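Local structure of fructokinase (Xylella fastidiosa Temecula1, 3LJS) at residues 13-18 with 31-36; 17-22 with 94-99; 40-45 with 260-265; 56-61 with 83-88; 62-67 with 90-95. The protein probably transfers phosphate from ATP to fructose, as a sugar kinase of the PfkB (ribokinase-like) family. One frame throughout, in Å; residues are numbered along the deposited sequence.

Contact 1. Residues 13-18 with 31-36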
# COMPACT_ATOMS: atom_id res chain seq x y z
N ALA B 13 12.13 -1.92 7.83
CA ALA B 13 12.72 -1.49 6.58
C ALA B 13 11.44 -1.44 5.76
O ALA B 13 10.65 -2.40 5.77
CB ALA B 13 13.68 -2.55 6.03
N LEU B 14 11.19 -0.33 5.08
CA LEU B 14 9.97 -0.21 4.29
C LEU B 14 10.21 0.66 3.08
O LEU B 14 11.32 1.17 2.89
CB LEU B 14 8.84 0.38 5.14
CG LEU B 14 9.18 1.61 5.99
CD1 LEU B 14 9.44 2.82 5.11
CD2 LEU B 14 8.01 1.90 6.93
N ILE B 15 9.18 0.83 2.26
CA ILE B 15 9.28 1.64 1.06
C ILE B 15 8.67 3.02 1.25
O ILE B 15 7.51 3.14 1.68
CB ILE B 15 8.55 0.97 -0.14
CG1 ILE B 15 9.17 -0.40 -0.43
CG2 ILE B 15 8.62 1.86 -1.36
CD1 ILE B 15 10.63 -0.35 -0.83
N ASP B 16 9.45 4.06 0.97
CA ASP B 16 8.94 5.42 1.05
C ASP B 16 8.51 5.71 -0.38
O ASP B 16 9.34 5.67 -1.30
CB ASP B 16 10.03 6.42 1.46
CG ASP B 16 10.44 6.30 2.92
OD1 ASP B 16 9.56 6.12 3.78
OD2 ASP B 16 11.65 6.40 3.20
N MSE B 17 7.22 5.99 -0.58
CA MSE B 17 6.70 6.30 -1.91
C MSE B 17 6.52 7.81 -1.99
O MSE B 17 5.57 8.37 -1.43
CB MSE B 17 5.36 5.59 -2.14
CG MSE B 17 5.47 4.09 -2.34
SE MSE B 17 6.27 3.61 -4.04
CE MSE B 17 4.67 3.57 -5.09
N LEU B 18 7.44 8.46 -2.70
CA LEU B 18 7.45 9.91 -2.84
C LEU B 18 6.56 10.46 -3.95
O LEU B 18 6.86 10.31 -5.13
CB LEU B 18 8.90 10.38 -3.07
CG LEU B 18 9.86 10.43 -1.88
CD1 LEU B 18 9.67 9.24 -0.96
CD2 LEU B 18 11.29 10.48 -2.40
N PHE B 31 4.86 8.35 -8.44
CA PHE B 31 5.37 8.14 -7.09
C PHE B 31 6.72 7.45 -7.26
O PHE B 31 6.82 6.48 -8.00
CB PHE B 31 4.41 7.25 -6.29
CG PHE B 31 3.13 7.93 -5.90
CD1 PHE B 31 3.01 8.55 -4.66
CD2 PHE B 31 2.06 7.98 -6.78
CE1 PHE B 31 1.83 9.21 -4.30
CE2 PHE B 31 0.88 8.63 -6.43
CZ PHE B 31 0.76 9.25 -5.19
N LEU B 32 7.73 7.96 -6.57
CA LEU B 32 9.07 7.38 -6.65
C LEU B 32 9.37 6.44 -5.49
O LEU B 32 9.12 6.77 -4.33
CB LEU B 32 10.12 8.50 -6.70
CG LEU B 32 10.46 9.11 -8.07
CD1 LEU B 32 9.31 8.98 -9.04
CD2 LEU B 32 10.85 10.57 -7.87
N GLN B 33 9.91 5.28 -5.81
CA GLN B 33 10.25 4.25 -4.83
C GLN B 33 11.61 4.48 -4.18
O GLN B 33 12.63 4.54 -4.87
CB GLN B 33 10.25 2.89 -5.52
CG GLN B 33 10.70 1.74 -4.66
CD GLN B 33 10.95 0.49 -5.48
OE1 GLN B 33 11.85 0.45 -6.32
NE2 GLN B 33 10.15 -0.54 -5.25
N CYS B 34 11.62 4.61 -2.86
CA CYS B 34 12.85 4.82 -2.10
C CYS B 34 12.91 3.91 -0.87
O CYS B 34 11.92 3.75 -0.16
CB CYS B 34 12.96 6.27 -1.63
SG CYS B 34 13.24 7.45 -2.96
N ALA B 35 14.08 3.32 -0.64
CA ALA B 35 14.27 2.44 0.52
C ALA B 35 14.22 3.31 1.78
O ALA B 35 14.79 4.40 1.81
CB ALA B 35 15.62 1.73 0.42
N GLY B 36 13.53 2.82 2.81
CA GLY B 36 13.41 3.59 4.04
C GLY B 36 13.30 2.74 5.29
O GLY B 36 13.49 1.52 5.25
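The beta hairpin made by residues 13-18 and 31-36 is a compact example of antiparallel pairing, held by two-way backbone bonds at Leu14 with Gly36, Asp16 with Cys34 and Leu18 with Leu32. The Leu18 end is even: Leu18 N reaches Leu32 O at 2.9 Å, and Leu32 N returns to Leu18 O at 2.9 Å, both nearly straight. At Asp16 the pair is uneven, because Asp16 N meets Cys34 O at 2.7 Å whereas the bond from Cys34 N to Asp16 O is longer and more bent. The carboxylate of Asp16 leans over Gly36, with OD2 3.4 Å from Gly36 CA, an approach that the missing side chain allows. On this same face, Leu18 turns its CD2 branch diagonally along the neighbouring strand to touch Cys34 SG at 3.6 Å. The hairpin is one flank of the four-stranded sheet that forms a small lid beside the large domain in this family, and strand 30-36 lies at its edge within the chain. Phe31 and Leu32 pair with a strand of the second subunit, carrying the sheet across the interface. The opposite face bears Ile15, Met17 and Gln33. Ile15 CG2 rests on Gln33 CG at 3.9 Å, the two side chains slanting across one another. Met17, present as selenomethionine, is folded at chi2 (-71°) and chi3 (-88°), which swings its CE to within 3.9 Å of Phe31 CB, with the two side chains crossing roughly at right angles.

Contact 2. Residues 17-22 with 94-99; sequences MLAQPL and FVALDA
Met17 and Phe94 begin a short parallel pairing in the lid sheet, where strand 14-19 lies between its hairpin partner 30-36 and strand 92-97. The two strands are far apart in sequence, and the chain between them visits the large sheet before returning. At Met17 the backbone O accepts from Val95 N at 2.9 Å in an almost straight bond (172°), while Phe94 CA approaches the same oxygen in a CH...O contact. The Met17 side chain runs alongside Phe94, pointing the same way. Its CB lies above the CD1-CE1 side of the ring, 3.4 Å from Phe94 CD1, and its CG stands over one ring face, 4.1 Å from the Phe94 ring centroid, in a CH-pi contact displaced toward the rim. The ring thus rests against the methionine stem, and it also makes edge-to-face contacts with Phe31 and with Phe64 of the second subunit. Leu18 is turned to the other face of the sheet, the one that carries Val95. The next residue, Ala19, after which residues 20-22 leave the strand and the parallel pairing ends, returns the backbone bond: Ala19 N donates to Val95 O at 2.8 Å. Its methyl group is held close, with Ala19 CB pressed against Ala96 CB at 3.4 Å, tighter than usual for two methyl groups.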
# COMPACT_ATOMS: atom_id res chain seq x y z
N MSE B 17 7.22 5.99 -0.58
CA MSE B 17 6.70 6.30 -1.91
C MSE B 17 6.52 7.81 -1.99
O MSE B 17 5.57 8.37 -1.43
CB MSE B 17 5.36 5.59 -2.14
CG MSE B 17 5.47 4.09 -2.34
SE MSE B 17 6.27 3.61 -4.04
CE MSE B 17 4.67 3.57 -5.09
N LEU B 18 7.44 8.46 -2.70
CA LEU B 18 7.45 9.91 -2.84
C LEU B 18 6.56 10.46 -3.95
O LEU B 18 6.86 10.31 -5.13
CB LEU B 18 8.90 10.38 -3.07
CG LEU B 18 9.86 10.43 -1.88
CD1 LEU B 18 9.67 9.24 -0.96
CD2 LEU B 18 11.29 10.48 -2.40
N ALA B 19 5.47 11.11 -3.56
CA ALA B 19 4.54 11.68 -4.52
C ALA B 19 5.20 12.86 -5.23
O ALA B 19 5.70 13.77 -4.58
CB ALA B 19 3.27 12.15 -3.81
N GLN B 20 5.19 12.82 -6.55
CA GLN B 20 5.77 13.90 -7.35
C GLN B 20 4.70 14.91 -7.73
O GLN B 20 3.52 14.56 -7.86
CB GLN B 20 6.41 13.34 -8.62
CG GLN B 20 7.56 12.39 -8.39
CD GLN B 20 8.52 12.89 -7.33
OE1 GLN B 20 8.31 12.67 -6.14
NE2 GLN B 20 9.57 13.58 -7.76
N PRO B 21 5.09 16.18 -7.90
CA PRO B 21 4.13 17.23 -8.27
C PRO B 21 3.46 16.92 -9.60
O PRO B 21 4.03 16.22 -10.45
CB PRO B 21 5.00 18.48 -8.35
CG PRO B 21 6.12 18.18 -7.38
CD PRO B 21 6.43 16.74 -7.71
N LEU B 22 2.25 17.43 -9.79
CA LEU B 22 1.53 17.20 -11.03
C LEU B 22 2.33 17.86 -12.15
O LEU B 22 2.75 19.02 -12.03
CB LEU B 22 0.12 17.79 -10.93
CG LEU B 22 -1.01 16.88 -11.40
CD1 LEU B 22 -0.74 15.44 -10.97
CD2 LEU B 22 -2.33 17.37 -10.81
N PHE B 94 3.62 6.59 2.15
CA PHE B 94 3.41 7.56 1.08
C PHE B 94 3.66 8.96 1.61
O PHE B 94 3.12 9.35 2.65
CB PHE B 94 1.98 7.43 0.54
CG PHE B 94 1.79 6.27 -0.39
CD1 PHE B 94 2.09 6.39 -1.74
CD2 PHE B 94 1.36 5.04 0.09
CE1 PHE B 94 1.96 5.31 -2.61
CE2 PHE B 94 1.22 3.95 -0.76
CZ PHE B 94 1.52 4.09 -2.12
N VAL B 95 4.49 9.71 0.90
CA VAL B 95 4.83 11.08 1.29
C VAL B 95 4.37 12.05 0.21
O VAL B 95 4.71 11.90 -0.97
CB VAL B 95 6.35 11.24 1.51
CG1 VAL B 95 6.66 12.64 2.01
CG2 VAL B 95 6.86 10.19 2.49
N ALA B 96 3.60 13.06 0.61
CA ALA B 96 3.11 14.05 -0.34
C ALA B 96 2.84 15.38 0.36
O ALA B 96 3.45 15.70 1.38
CB ALA B 96 1.85 13.55 -1.01
N LEU B 97 1.92 16.15 -0.22
CA LEU B 97 1.53 17.44 0.34
C LEU B 97 0.03 17.61 0.22
O LEU B 97 -0.56 17.27 -0.81
CB LEU B 97 2.21 18.59 -0.41
CG LEU B 97 3.71 18.57 -0.68
CD1 LEU B 97 4.02 17.55 -1.77
CD2 LEU B 97 4.16 19.95 -1.12
N ASP B 98 -0.60 18.11 1.27
CA ASP B 98 -2.04 18.36 1.25
C ASP B 98 -2.40 19.19 2.46
O ASP B 98 -3.29 20.04 2.38
CB ASP B 98 -2.85 17.06 1.24
CG ASP B 98 -4.33 17.32 0.95
OD1 ASP B 98 -5.11 16.34 0.92
OD2 ASP B 98 -4.70 18.50 0.74
N ALA B 99 -1.73 18.93 3.58
CA ALA B 99 -1.97 19.74 4.77
C ALA B 99 -1.49 21.04 4.14
O ALA B 99 -0.30 21.36 4.18
CB ALA B 99 -1.04 19.31 5.90

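Contact 3. Residues 40-45 with 260-265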
# COMPACT_ATOMS: atom_id res chain seq x y z
N ALA B 40 16.82 0.94 9.21
CA ALA B 40 17.36 0.59 7.90
C ALA B 40 18.28 1.69 7.40
O ALA B 40 19.36 1.42 6.87
CB ALA B 40 16.23 0.35 6.90
N ASN B 41 17.86 2.94 7.58
CA ASN B 41 18.67 4.09 7.16
C ASN B 41 19.98 4.10 7.95
O ASN B 41 21.04 4.39 7.41
CB ASN B 41 17.94 5.41 7.41
CG ASN B 41 16.69 5.59 6.56
OD1 ASN B 41 16.62 5.09 5.43
ND2 ASN B 41 15.71 6.32 7.08
N VAL B 42 19.90 3.82 9.25
CA VAL B 42 21.10 3.82 10.08
C VAL B 42 22.08 2.78 9.56
O VAL B 42 23.28 3.04 9.46
CB VAL B 42 20.75 3.53 11.56
CG1 VAL B 42 22.03 3.40 12.37
CG2 VAL B 42 19.89 4.67 12.12
N ALA B 43 21.57 1.60 9.21
CA ALA B 43 22.40 0.52 8.71
C ALA B 43 23.14 0.91 7.44
O ALA B 43 24.35 0.66 7.31
CB ALA B 43 21.54 -0.72 8.45
N VAL B 44 22.43 1.53 6.50
CA VAL B 44 23.05 1.93 5.25
C VAL B 44 24.08 3.03 5.46
O VAL B 44 25.11 3.07 4.78
CB VAL B 44 21.99 2.40 4.22
CG1 VAL B 44 22.67 2.91 2.96
CG2 VAL B 44 21.06 1.25 3.88
N ALA B 45 23.82 3.92 6.41
CA ALA B 45 24.77 5.00 6.69
C ALA B 45 26.06 4.40 7.24
O ALA B 45 27.15 4.84 6.88
CB ALA B 45 24.17 5.99 7.69
N ALA B 260 19.28 16.49 13.58
CA ALA B 260 20.02 15.24 13.47
C ALA B 260 19.10 14.02 13.34
O ALA B 260 18.28 13.75 14.22
CB ALA B 260 20.92 15.07 14.68
N GLY B 261 19.26 13.28 12.25
CA GLY B 261 18.43 12.11 12.02
C GLY B 261 19.16 10.78 11.98
O GLY B 261 20.15 10.57 12.70
N ASP B 262 18.70 9.88 11.13
CA ASP B 262 19.30 8.56 11.03
C ASP B 262 20.75 8.53 10.57
O ASP B 262 21.51 7.66 11.00
CB ASP B 262 18.46 7.65 10.14
CG ASP B 262 17.01 7.56 10.60
OD1 ASP B 262 16.77 7.59 11.83
OD2 ASP B 262 16.13 7.45 9.74
N ALA B 263 21.14 9.47 9.72
CA ALA B 263 22.52 9.51 9.24
C ALA B 263 23.43 9.89 10.40
O ALA B 263 24.50 9.30 10.58
CB ALA B 263 22.67 10.51 8.09
N PHE B 264 23.00 10.87 11.19
CA PHE B 264 23.74 11.31 12.37
C PHE B 264 23.98 10.10 13.28
O PHE B 264 25.09 9.87 13.78
CB PHE B 264 22.93 12.38 13.12
CG PHE B 264 23.55 12.84 14.41
CD1 PHE B 264 24.34 13.98 14.45
CD2 PHE B 264 23.36 12.11 15.58
CE1 PHE B 264 24.93 14.40 15.64
CE2 PHE B 264 23.95 12.52 16.77
CZ PHE B 264 24.73 13.67 16.80
N VAL B 265 22.92 9.32 13.50
CA VAL B 265 23.01 8.14 14.35
C VAL B 265 23.99 7.13 13.77
O VAL B 265 24.81 6.56 14.50
CB VAL B 265 21.64 7.47 14.53
CG1 VAL B 265 21.79 6.16 15.29
CG2 VAL B 265 20.72 8.42 15.30
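Asn41 and Asp262 make the tight part of this helix-helix contact. Asn41 ND2 donates to Asp262 OD2 at 2.9 Å in a practically straight bond (176°). The acceptor lies in the amide plane, but the nitrogen comes to OD2 from its anti side, 20° out of the carboxylate plane, and the two flat groups are turned 36° apart. Their stems are also close, with Asn41 CB 3.6 Å from Asp262 CB. A phosphate ion, probably from the crystallisation liquor, lies about 3 Å from the Asp262 side chain at the nearest atoms, which may mark an anion pocket beside this bond, and Asn41 is partly exposed. Gly261, an ATP-binding residue, is the N-cap of helix 262-275; the Ala-Gly-Asp sequence corresponds to the GAGD motif of ribokinase-like kinases, whose helix start forms an anion hole.

Packing is looser deeper in. Val42 CG2 sits 3.6 Å from Asp262 O and 4.0 Å from Val265 CG1, the two valines meeting at a slant. Ala45 CB comes no nearer than 4.2 Å to Ala263 CA. Beyond the pair, Phe313 of strand 313-315 packs on Asn41, Asp262 and Ala263. Ala40 and Val44 lean on helix 63-75, while Ala260 O is bonded to Lys195 NZ and Phe264 rests on Leu228 of strand 226-230.

Contact 4. Residues 56-61 with 83-88; sequences VGMLGS and VRTSTA
Val83 and Leu59 set the backbone pattern of this parallel pair. Val83 N donates to Gly57 O, Leu59 N to Val83 O at 2.9 Å, and Thr85 N to Leu59 O, so the donors come from each strand in turn. Past the regular strand, Ser61 N continues the series to Thr85 O at 2.7 Å.

The charged group is Arg84, whose chain folds back at chi2 and chi3 and turns the guanidinium edge to the Gly60 carbonyl. NE is 3.2 Å and NH2 3.1 Å from Gly60 O, both bonds lying in the guanidinium plane, so two nitrogens of Arg84 grip one oxygen. NH2 also forms a salt bridge with Asp66 of helix 63-75. That helix is the crossover of the beta-alpha-beta unit joining strand 53-60 to strand 82-85, an outermost strand of the large sheet within this chain.

Apolar contacts lie on the face that carries Met58, Val83 and Thr85, the one away from Leu59 and Arg84. Met58, a selenomethionine with CG anti to its own backbone N (chi1 -175°), bends at its end: SE lies 3.5 Å from Thr85 CG2, and CE is crowded against Val83 CG2 at 3.4 Å.

At the exposed end a water bridges the hydroxyls, 2.7 Å from Ser61 OG and 3.0 Å from Ser86 OG. Thr85 OG1 accepts from Thr87 N, an ST turn just after the strand.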
# COMPACT_ATOMS: atom_id res chain seq x y z
N VAL B 56 18.64 -6.49 11.06
CA VAL B 56 17.83 -7.61 11.53
C VAL B 56 16.37 -7.20 11.54
O VAL B 56 15.97 -6.22 12.18
CB VAL B 56 18.27 -8.04 12.95
CG1 VAL B 56 17.33 -9.11 13.50
CG2 VAL B 56 19.70 -8.58 12.90
N GLY B 57 15.56 -7.94 10.80
CA GLY B 57 14.15 -7.64 10.71
C GLY B 57 13.50 -8.52 9.66
O GLY B 57 14.17 -9.34 9.02
N MSE B 58 12.20 -8.34 9.48
CA MSE B 58 11.46 -9.14 8.52
C MSE B 58 11.02 -8.33 7.31
O MSE B 58 10.49 -7.23 7.45
CB MSE B 58 10.24 -9.76 9.22
CG MSE B 58 9.45 -10.73 8.36
SE MSE B 58 8.21 -11.74 9.45
CE MSE B 58 9.29 -13.34 9.69
N LEU B 59 11.26 -8.89 6.13
CA LEU B 59 10.87 -8.26 4.87
C LEU B 59 9.81 -9.14 4.21
O LEU B 59 9.83 -10.36 4.36
CB LEU B 59 12.08 -8.16 3.93
CG LEU B 59 13.33 -7.43 4.43
CD1 LEU B 59 14.35 -7.33 3.30
CD2 LEU B 59 12.95 -6.06 4.92
N GLY B 60 8.89 -8.53 3.48
CA GLY B 60 7.86 -9.31 2.82
C GLY B 60 8.44 -10.09 1.65
O GLY B 60 9.53 -9.78 1.17
N SER B 61 7.72 -11.12 1.21
CA SER B 61 8.13 -11.92 0.07
C SER B 61 7.40 -11.35 -1.13
O SER B 61 6.60 -12.03 -1.77
CB SER B 61 7.75 -13.39 0.25
OG SER B 61 8.45 -13.96 1.34
N VAL B 83 14.76 -12.10 7.74
CA VAL B 83 13.86 -13.22 7.53
C VAL B 83 12.74 -12.72 6.63
O VAL B 83 12.52 -11.51 6.52
CB VAL B 83 13.27 -13.78 8.84
CG1 VAL B 83 14.37 -14.48 9.63
CG2 VAL B 83 12.65 -12.67 9.66
N ARG B 84 12.03 -13.64 5.98
CA ARG B 84 10.97 -13.25 5.05
C ARG B 84 9.60 -13.82 5.41
O ARG B 84 9.50 -14.82 6.12
CB ARG B 84 11.34 -13.69 3.63
CG ARG B 84 12.75 -13.33 3.18
CD ARG B 84 12.95 -11.82 3.09
NE ARG B 84 12.29 -11.24 1.92
CZ ARG B 84 12.82 -11.17 0.71
NH1 ARG B 84 14.03 -11.66 0.48
NH2 ARG B 84 12.14 -10.61 -0.28
N THR B 85 8.55 -13.19 4.90
CA THR B 85 7.20 -13.66 5.13
C THR B 85 6.26 -13.29 3.99
O THR B 85 6.42 -12.25 3.35
CB THR B 85 6.61 -13.09 6.43
OG1 THR B 85 5.29 -13.62 6.61
CG2 THR B 85 6.55 -11.57 6.38
N SER B 86 5.29 -14.16 3.73
CA SER B 86 4.30 -13.95 2.68
C SER B 86 2.96 -13.65 3.34
O SER B 86 1.96 -13.45 2.66
CB SER B 86 4.16 -15.20 1.81
OG SER B 86 5.39 -15.50 1.15
N THR B 87 2.95 -13.63 4.67
CA THR B 87 1.74 -13.38 5.44
C THR B 87 1.26 -11.94 5.34
O THR B 87 0.06 -11.67 5.44
CB THR B 87 1.97 -13.73 6.93
OG1 THR B 87 2.26 -15.13 7.04
CG2 THR B 87 0.73 -13.41 7.76
N ALA B 88 2.19 -11.02 5.14
CA ALA B 88 1.85 -9.61 5.02
C ALA B 88 2.79 -8.94 4.03
O ALA B 88 3.88 -9.45 3.74
CB ALA B 88 1.93 -8.92 6.38
O HOH W 1 7.96 -16.38 2.38

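Contact 5. Residues 62-67 with 90-95; sequences DMFGDF and TALAFV
Asp62, reaching across to Thr90, illustrates how one carboxylate can tie a helix start to the loop that leads into a strand. Its CB points toward the 90-95 segment, and CG is tucked between the backbone N and carbonyl carbon (chi1 48°), which bends the carboxylate back over the first turn. There OD1 takes two donors: Thr90 OG1 at 2.7 Å on the syn lone pair, and Gly65 N at 2.7 Å nearly along the C-O axis. OD2 receives Thr90 N at 3.0 Å, again from the syn side but 18° out of plane. The threonine is therefore clasped through both its hydroxyl and its amide, and the buried carboxylate has three donors. Asp62 is the N-cap of helix 63-75, and its bond to Gly65 N caps that helix at the point where the chain comes out of the large sheet; Thr90 leads into lid strand 92-97. Apolar packing extends the join. Phe64 CB rests on Thr90 CB at 3.8 Å, and Leu92 CD2 lies over one face of the Phe64 ring, 4.2 Å from its centroid, with Met63 CG over the opposite face. Tyr108 OH of the second subunit is hydrogen-bonded to Thr90 O.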
# COMPACT_ATOMS: atom_id res chain seq x y z
N ASP B 62 7.66 -10.08 -1.39
CA ASP B 62 7.04 -9.38 -2.51
C ASP B 62 8.11 -8.56 -3.21
O ASP B 62 9.27 -8.55 -2.79
CB ASP B 62 5.91 -8.47 -2.01
CG ASP B 62 6.32 -7.62 -0.81
OD1 ASP B 62 7.34 -6.92 -0.88
OD2 ASP B 62 5.60 -7.65 0.22
N MSE B 63 7.71 -7.87 -4.28
CA MSE B 63 8.63 -7.05 -5.06
C MSE B 63 9.36 -6.01 -4.23
O MSE B 63 10.55 -5.76 -4.45
CB MSE B 63 7.87 -6.36 -6.21
CG MSE B 63 6.72 -5.45 -5.75
SE MSE B 63 5.78 -4.55 -7.21
CE MSE B 63 4.58 -5.99 -7.71
N PHE B 64 8.66 -5.40 -3.29
CA PHE B 64 9.28 -4.37 -2.45
C PHE B 64 10.26 -4.97 -1.47
O PHE B 64 11.30 -4.38 -1.18
CB PHE B 64 8.19 -3.58 -1.73
CG PHE B 64 7.32 -2.79 -2.66
CD1 PHE B 64 7.88 -1.89 -3.56
CD2 PHE B 64 5.94 -2.97 -2.66
CE1 PHE B 64 7.08 -1.16 -4.44
CE2 PHE B 64 5.13 -2.24 -3.53
CZ PHE B 64 5.70 -1.34 -4.42
N GLY B 65 9.94 -6.16 -0.97
CA GLY B 65 10.83 -6.83 -0.03
C GLY B 65 12.12 -7.18 -0.76
O GLY B 65 13.21 -7.03 -0.21
N ASP B 66 11.99 -7.65 -2.00
CA ASP B 66 13.17 -8.00 -2.79
C ASP B 66 14.01 -6.76 -3.03
O ASP B 66 15.24 -6.82 -3.01
CB ASP B 66 12.76 -8.59 -4.15
CG ASP B 66 12.01 -9.91 -4.02
OD1 ASP B 66 12.21 -10.61 -3.00
OD2 ASP B 66 11.23 -10.24 -4.94
N PHE B 67 13.34 -5.63 -3.25
CA PHE B 67 14.03 -4.36 -3.48
C PHE B 67 14.85 -3.95 -2.27
O PHE B 67 15.99 -3.51 -2.39
CB PHE B 67 13.02 -3.26 -3.79
CG PHE B 67 13.63 -1.89 -3.87
CD1 PHE B 67 14.50 -1.56 -4.91
CD2 PHE B 67 13.32 -0.92 -2.92
CE1 PHE B 67 15.05 -0.28 -5.00
CE2 PHE B 67 13.87 0.36 -3.01
CZ PHE B 67 14.73 0.68 -4.05
N THR B 90 5.14 -5.70 2.45
CA THR B 90 6.15 -4.77 2.93
C THR B 90 5.40 -3.46 3.17
O THR B 90 4.61 -3.03 2.34
CB THR B 90 7.23 -4.54 1.86
OG1 THR B 90 7.87 -5.78 1.56
CG2 THR B 90 8.25 -3.53 2.34
N ALA B 91 5.65 -2.84 4.32
CA ALA B 91 4.98 -1.59 4.64
C ALA B 91 5.33 -0.50 3.63
O ALA B 91 6.43 -0.47 3.08
CB ALA B 91 5.38 -1.13 6.04
N LEU B 92 4.38 0.41 3.42
CA LEU B 92 4.57 1.52 2.50
C LEU B 92 4.29 2.82 3.24
O LEU B 92 3.36 2.90 4.05
CB LEU B 92 3.61 1.43 1.31
CG LEU B 92 3.64 0.18 0.42
CD1 LEU B 92 2.54 0.30 -0.64
CD2 LEU B 92 5.01 0.04 -0.24
N ALA B 93 5.10 3.83 2.97
CA ALA B 93 4.94 5.14 3.58
C ALA B 93 4.84 6.14 2.44
O ALA B 93 5.84 6.48 1.80
CB ALA B 93 6.14 5.46 4.47
N PHE B 94 3.62 6.59 2.15
CA PHE B 94 3.41 7.56 1.08
C PHE B 94 3.66 8.96 1.61
O PHE B 94 3.12 9.35 2.65
CB PHE B 94 1.98 7.43 0.54
CG PHE B 94 1.79 6.27 -0.39
CD1 PHE B 94 2.09 6.39 -1.74
CD2 PHE B 94 1.36 5.04 0.09
CE1 PHE B 94 1.96 5.31 -2.61
CE2 PHE B 94 1.22 3.95 -0.76
CZ PHE B 94 1.52 4.09 -2.12
N VAL B 95 4.49 9.71 0.90
CA VAL B 95 4.83 11.08 1.29
C VAL B 95 4.37 12.05 0.21
O VAL B 95 4.71 11.90 -0.97
CB VAL B 95 6.35 11.24 1.51
CG1 VAL B 95 6.66 12.64 2.01
CG2 VAL B 95 6.86 10.19 2.49

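In the fold
Contacts 1 and 2 share strand 14-19, pairing it antiparallel on one side and parallel on the other within the lid; contact 5, which ends on strand 92-97, joins that lid to helix 63-75; all three meet the second subunit. All three are buried, yet only contact 5 relies on a carboxylate, at a helix start, where the first two use backbone bonds and apolar packing. Contact 4 lies at the edge of the large sheet, partly exposed, with a water and serine hydroxyls; the Arg84-Asp66 salt bridge ties it to contact 5. Contact 3 is nearest the chain's centre, a helix-helix contact of one polar bond and loose apolar packing beside the ATP-binding Gly261.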